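PDB 3IIB: peptidase M28 from Shewanella amazonensis SB2B, which probably acts as a zinc-dependent metallopeptidase of family M28, with carboxypeptidase or dipeptidase activity, working as a homodimer. Local coordinates for residues S29-V34 with V46-W50; L116-Q120 with A160-K164. All blocks are in the same frame, centred on the assembly; numbering follows the deposited sequence.

Contact 1 precedes contact 2 in sequence, and the two flank the middle of the chain, with centres about 40 Å apart and nearest atoms about 31 Å apart. They do not touch. Contact 1 is the one nearer the active site. The side chain of L30 is about 9 Å from that of the zinc ligand H257 and about 11 Å from a bound zinc ion. Contact 1 also borders the second subunit. Contact 2 lies away from the annotated zinc site, and the second subunit does not touch its segments. Both join two helices, but contact 1 turns on one tryptophan and contact 2 on L119 packed against alanines, with a lysine at one end.

Contact 1. Residues S29-V34 with V46-W50; sequences SLTVEV and VAVDW
W50 reaches from helix 46-50 to helix 29-33 and carries most of the contact. Its CB lies 3.6 Å from V34 CG2, which also touches CG. With CG anti to the backbone N, this torsion (chi1 165°) lays the indole across helix 29-33, against S29 and L30. On the pyrrole side, CD1 comes 3.6 Å from E33 OE1, which sits at the ring edge. The next atom, NE1, donates to S29 OG at 2.9 Å. This bond is nearly straight, at 169°, and lies in the ring plane. S29 OG in turn donates to E33 OE2 at 2.6 Å, and K54 also bonds S29 OG. Farther out, L30 covers one face of the six-membered ring. Its CD1 makes a CH-pi contact there, nearest CE3 and CZ3. Its CB packs against CH2 and CZ2, 3.6 Å from the latter. The buried indole N-H is thus satisfied, and the serine is held from several directions. Nearer the start of segment 46-50, V34 CG1 meets A47 CB at 3.7 Å. E33 OE2 also forms a salt bridge with R215 of the second subunit. Helices 22-33 and 42-57, joined by a loop, run roughly antiparallel here (137° between the short axes) and pack as a helical hairpin beside the dimer interface.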
loop_
_atom_site.group_PDB
_atom_site.type_symbol
_atom_site.label_atom_id
_atom_site.label_comp_id
_atom_site.label_asym_id
_atom_site.label_seq_id
_atom_site.Cartn_x
_atom_site.Cartn_y
_atom_site.Cartn_z
ATOM N N SER A 29 18.633 -10.284 -6.888
ATOM C CA SER A 29 19.031 -11.630 -6.488
ATOM C C SER A 29 18.657 -11.931 -5.033
ATOM O O SER A 29 18.113 -12.998 -4.705
ATOM C CB SER A 29 20.512 -11.792 -6.750
ATOM O OG SER A 29 20.949 -13.089 -6.332
ATOM N N LEU A 30 18.940 -10.962 -4.166
ATOM C CA LEU A 30 18.724 -11.135 -2.741
ATOM C C LEU A 30 17.224 -11.235 -2.450
ATOM O O LEU A 30 16.749 -12.144 -1.737
ATOM C CB LEU A 30 19.359 -9.960 -1.967
ATOM C CG LEU A 30 19.180 -9.898 -0.434
ATOM C CD1 LEU A 30 19.578 -11.180 0.309
ATOM C CD2 LEU A 30 19.921 -8.655 0.129
ATOM N N THR A 31 16.462 -10.304 -3.021
ATOM C CA THR A 31 15.023 -10.252 -2.723
ATOM C C THR A 31 14.276 -11.450 -3.316
ATOM O O THR A 31 13.310 -11.928 -2.714
ATOM C CB THR A 31 14.365 -8.927 -3.160
ATOM O OG1 THR A 31 14.594 -8.726 -4.559
ATOM C CG2 THR A 31 14.933 -7.740 -2.369
ATOM N N VAL A 32 14.723 -11.967 -4.461
ATOM C CA VAL A 32 14.078 -13.151 -5.070
ATOM C C VAL A 32 14.550 -14.471 -4.459
ATOM O O VAL A 32 13.720 -15.313 -4.102
ATOM C CB VAL A 32 14.298 -13.184 -6.595
ATOM C CG1 VAL A 32 13.726 -14.509 -7.223
ATOM C CG2 VAL A 32 13.697 -11.925 -7.244
ATOM N N GLU A 33 15.871 -14.633 -4.295
ATOM C CA GLU A 33 16.441 -15.931 -3.909
ATOM C C GLU A 33 16.474 -16.182 -2.376
ATOM O O GLU A 33 16.713 -17.307 -1.945
ATOM C CB GLU A 33 17.832 -16.080 -4.500
ATOM C CG GLU A 33 17.900 -15.944 -6.041
ATOM C CD GLU A 33 19.318 -15.773 -6.539
ATOM O OE1 GLU A 33 20.219 -16.321 -5.883
ATOM O OE2 GLU A 33 19.567 -15.011 -7.518
ATOM N N VAL A 34 16.243 -15.124 -1.609
ATOM C CA VAL A 34 16.126 -15.175 -0.166
ATOM C C VAL A 34 14.825 -14.593 0.285
ATOM O O VAL A 34 14.086 -15.273 0.993
ATOM C CB VAL A 34 17.306 -14.440 0.527
ATOM C CG1 VAL A 34 17.278 -14.631 2.058
ATOM C CG2 VAL A 34 18.633 -14.934 -0.044
ATOM N N VAL A 46 19.864 -18.779 5.228
ATOM C CA VAL A 46 19.682 -18.643 3.757
ATOM C C VAL A 46 20.338 -17.384 3.213
ATOM O O VAL A 46 21.034 -17.461 2.202
ATOM C CB VAL A 46 18.195 -18.769 3.327
ATOM C CG1 VAL A 46 18.005 -18.567 1.813
ATOM C CG2 VAL A 46 17.605 -20.163 3.823
ATOM N N ALA A 47 20.166 -16.254 3.904
ATOM C CA ALA A 47 20.753 -14.987 3.471
ATOM C C ALA A 47 22.279 -15.021 3.588
ATOM O O ALA A 47 23.003 -14.576 2.681
ATOM C CB ALA A 47 20.166 -13.826 4.270
ATOM N N VAL A 48 22.786 -15.595 4.698
ATOM C CA VAL A 48 24.236 -15.717 4.870
ATOM C C VAL A 48 24.842 -16.579 3.736
ATOM O O VAL A 48 25.875 -16.198 3.155
ATOM C CB VAL A 48 24.589 -16.248 6.314
ATOM C CG1 VAL A 48 26.033 -16.760 6.378
ATOM C CG2 VAL A 48 24.254 -15.173 7.360
ATOM N N ASP A 49 24.220 -17.727 3.448
ATOM C CA ASP A 49 24.755 -18.641 2.459
ATOM C C ASP A 49 24.693 -17.940 1.087
ATOM O O ASP A 49 25.635 -18.011 0.290
ATOM C CB ASP A 49 24.000 -19.956 2.466
ATOM C CG ASP A 49 24.340 -20.812 3.684
ATOM O OD1 ASP A 49 25.360 -20.522 4.323
ATOM O OD2 ASP A 49 23.570 -21.730 4.001
ATOM N N TRP A 50 23.627 -17.179 0.867
ATOM C CA TRP A 50 23.461 -16.456 -0.402
ATOM C C TRP A 50 24.597 -15.443 -0.571
ATOM O O TRP A 50 25.152 -15.316 -1.651
ATOM C CB TRP A 50 22.097 -15.771 -0.470
ATOM C CG TRP A 50 22.014 -14.735 -1.574
ATOM C CD1 TRP A 50 21.568 -14.937 -2.837
ATOM C CD2 TRP A 50 22.410 -13.367 -1.493
ATOM N NE1 TRP A 50 21.666 -13.775 -3.567
ATOM C CE2 TRP A 50 22.160 -12.785 -2.752
ATOM C CE3 TRP A 50 22.909 -12.550 -0.453
ATOM C CZ2 TRP A 50 22.438 -11.443 -3.025
ATOM C CZ3 TRP A 50 23.194 -11.205 -0.732
ATOM C CH2 TRP A 50 22.956 -10.666 -2.017
#

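Contact 2. Residues L116-Q120 with A160-K164; sequences LQDLQ and AAAEK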
loop_
_atom_site.group_PDB
_atom_site.type_symbol
_atom_site.label_atom_id
_atom_site.label_comp_id
_atom_site.label_asym_id
_atom_site.label_seq_id
_atom_site.Cartn_x
_atom_site.Cartn_y
_atom_site.Cartn_z
ATOM N N LEU A 116 4.529 9.362 22.916
ATOM C CA LEU A 116 5.165 8.641 24.019
ATOM C C LEU A 116 5.317 9.510 25.275
ATOM O O LEU A 116 4.987 9.061 26.374
ATOM C CB LEU A 116 6.541 8.098 23.586
ATOM C CG LEU A 116 7.378 7.454 24.707
ATOM C CD1 LEU A 116 6.754 6.151 25.252
ATOM C CD2 LEU A 116 8.811 7.209 24.211
ATOM N N GLN A 117 5.778 10.754 25.124
ATOM C CA GLN A 117 5.944 11.634 26.288
ATOM C C GLN A 117 4.634 11.839 27.049
ATOM O O GLN A 117 4.602 11.797 28.267
ATOM C CB GLN A 117 6.524 12.986 25.883
ATOM C CG GLN A 117 6.965 13.855 27.085
ATOM C CD GLN A 117 7.980 13.152 28.013
ATOM O OE1 GLN A 117 7.644 12.740 29.135
ATOM N NE2 GLN A 117 9.223 13.012 27.539
ATOM N N ASP A 118 3.540 12.023 26.306
ATOM C CA ASP A 118 2.221 12.166 26.915
ATOM C C ASP A 118 1.806 10.920 27.682
ATOM O O ASP A 118 1.287 11.003 28.787
ATOM C CB ASP A 118 1.194 12.537 25.848
ATOM C CG ASP A 118 1.404 13.948 25.329
ATOM O OD1 ASP A 118 1.612 14.862 26.159
ATOM O OD2 ASP A 118 1.375 14.154 24.106
ATOM N N LEU A 119 2.100 9.766 27.115
ATOM C CA LEU A 119 1.847 8.495 27.781
ATOM C C LEU A 119 2.682 8.392 29.061
ATOM O O LEU A 119 2.170 8.003 30.118
ATOM C CB LEU A 119 2.176 7.350 26.835
ATOM C CG LEU A 119 2.131 5.954 27.414
ATOM C CD1 LEU A 119 0.773 5.658 28.122
ATOM C CD2 LEU A 119 2.453 4.938 26.292
ATOM N N GLN A 120 3.957 8.767 28.949
ATOM C CA GLN A 120 4.870 8.737 30.107
ATOM C C GLN A 120 4.399 9.680 31.230
ATOM O O GLN A 120 4.630 9.401 32.413
ATOM C CB GLN A 120 6.301 9.076 29.682
ATOM C CG GLN A 120 6.991 7.969 28.903
ATOM C CD GLN A 120 8.291 8.388 28.236
ATOM O OE1 GLN A 120 8.426 9.518 27.749
ATOM N NE2 GLN A 120 9.250 7.449 28.164
ATOM N N ALA A 160 6.191 2.056 28.871
ATOM C CA ALA A 160 5.502 3.208 29.456
ATOM C C ALA A 160 4.014 2.917 29.703
ATOM O O ALA A 160 3.468 3.322 30.725
ATOM C CB ALA A 160 5.678 4.446 28.548
ATOM N N ALA A 161 3.370 2.201 28.783
ATOM C CA ALA A 161 1.968 1.867 28.936
ATOM C C ALA A 161 1.754 0.886 30.087
ATOM O O ALA A 161 0.871 1.072 30.902
ATOM C CB ALA A 161 1.405 1.293 27.644
ATOM N N ALA A 162 2.578 -0.156 30.166
ATOM C CA ALA A 162 2.480 -1.127 31.289
ATOM C C ALA A 162 2.665 -0.482 32.658
ATOM O O ALA A 162 1.954 -0.840 33.608
ATOM C CB ALA A 162 3.461 -2.293 31.132
ATOM N N GLU A 163 3.558 0.490 32.744
ATOM C CA GLU A 163 3.780 1.265 33.968
ATOM C C GLU A 163 2.538 1.960 34.466
ATOM O O GLU A 163 2.380 2.153 35.667
ATOM C CB GLU A 163 4.932 2.273 33.791
ATOM C CG GLU A 163 6.254 1.577 33.674
ATOM C CD GLU A 163 7.416 2.525 33.438
ATOM O OE1 GLU A 163 7.245 3.557 32.736
ATOM O OE2 GLU A 163 8.512 2.227 33.953
ATOM N N LYS A 164 1.633 2.281 33.542
ATOM C CA LYS A 164 0.380 2.962 33.877
ATOM C C LYS A 164 -0.784 2.026 34.016
ATOM O O LYS A 164 -1.907 2.475 34.272
ATOM C CB LYS A 164 0.052 4.007 32.827
ATOM C CG LYS A 164 1.194 4.881 32.515
ATOM C CD LYS A 164 1.557 5.831 33.639
ATOM C CE LYS A 164 2.848 6.576 33.315
ATOM N NZ LYS A 164 3.236 7.485 34.426
#
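A160 points its CB at helix 116-120, where three side chains gather round it. L116 reaches it with CD1 at 3.9 Å. Q120 brings CG to 3.8 Å, although its CB starts out away from the other helix. L119 comes in with CD2, 4.0 Å from the same methyl. It is the aliphatic part of Q120 that makes this contact, not its amide. L119 also continues past A160. Its CG is anti to the backbone N (chi1 173°), which carries the branched end across to A161, and CD2 lies 4.0 Å from A161 CB. Beyond the contact, L119 packs on I134 and A161 on A132, both in strand 131-134.

K164 comes from the other end of the contact. Its chain bends at chi2 (-70°) and is extended from there to NZ. CE passes 3.6 Å from L119 O. The stronger bond of NZ goes to A122 O, just after the segment. Q120 O is the further acceptor, 3.1 Å from NZ, which sits above the carbonyl plane, 47° out of it. The small side chain of A160 is consistent with the close approach there, Q120 CA to A160 CA 5.6 Å. Chemically, the contact pairs an apolar patch of methyls with a lysine ammonium that binds the last carbonyl of helix 116-120, Q120 O, and A122 O just beyond it. The charge may be modestly favourable beside these carbonyl oxygens.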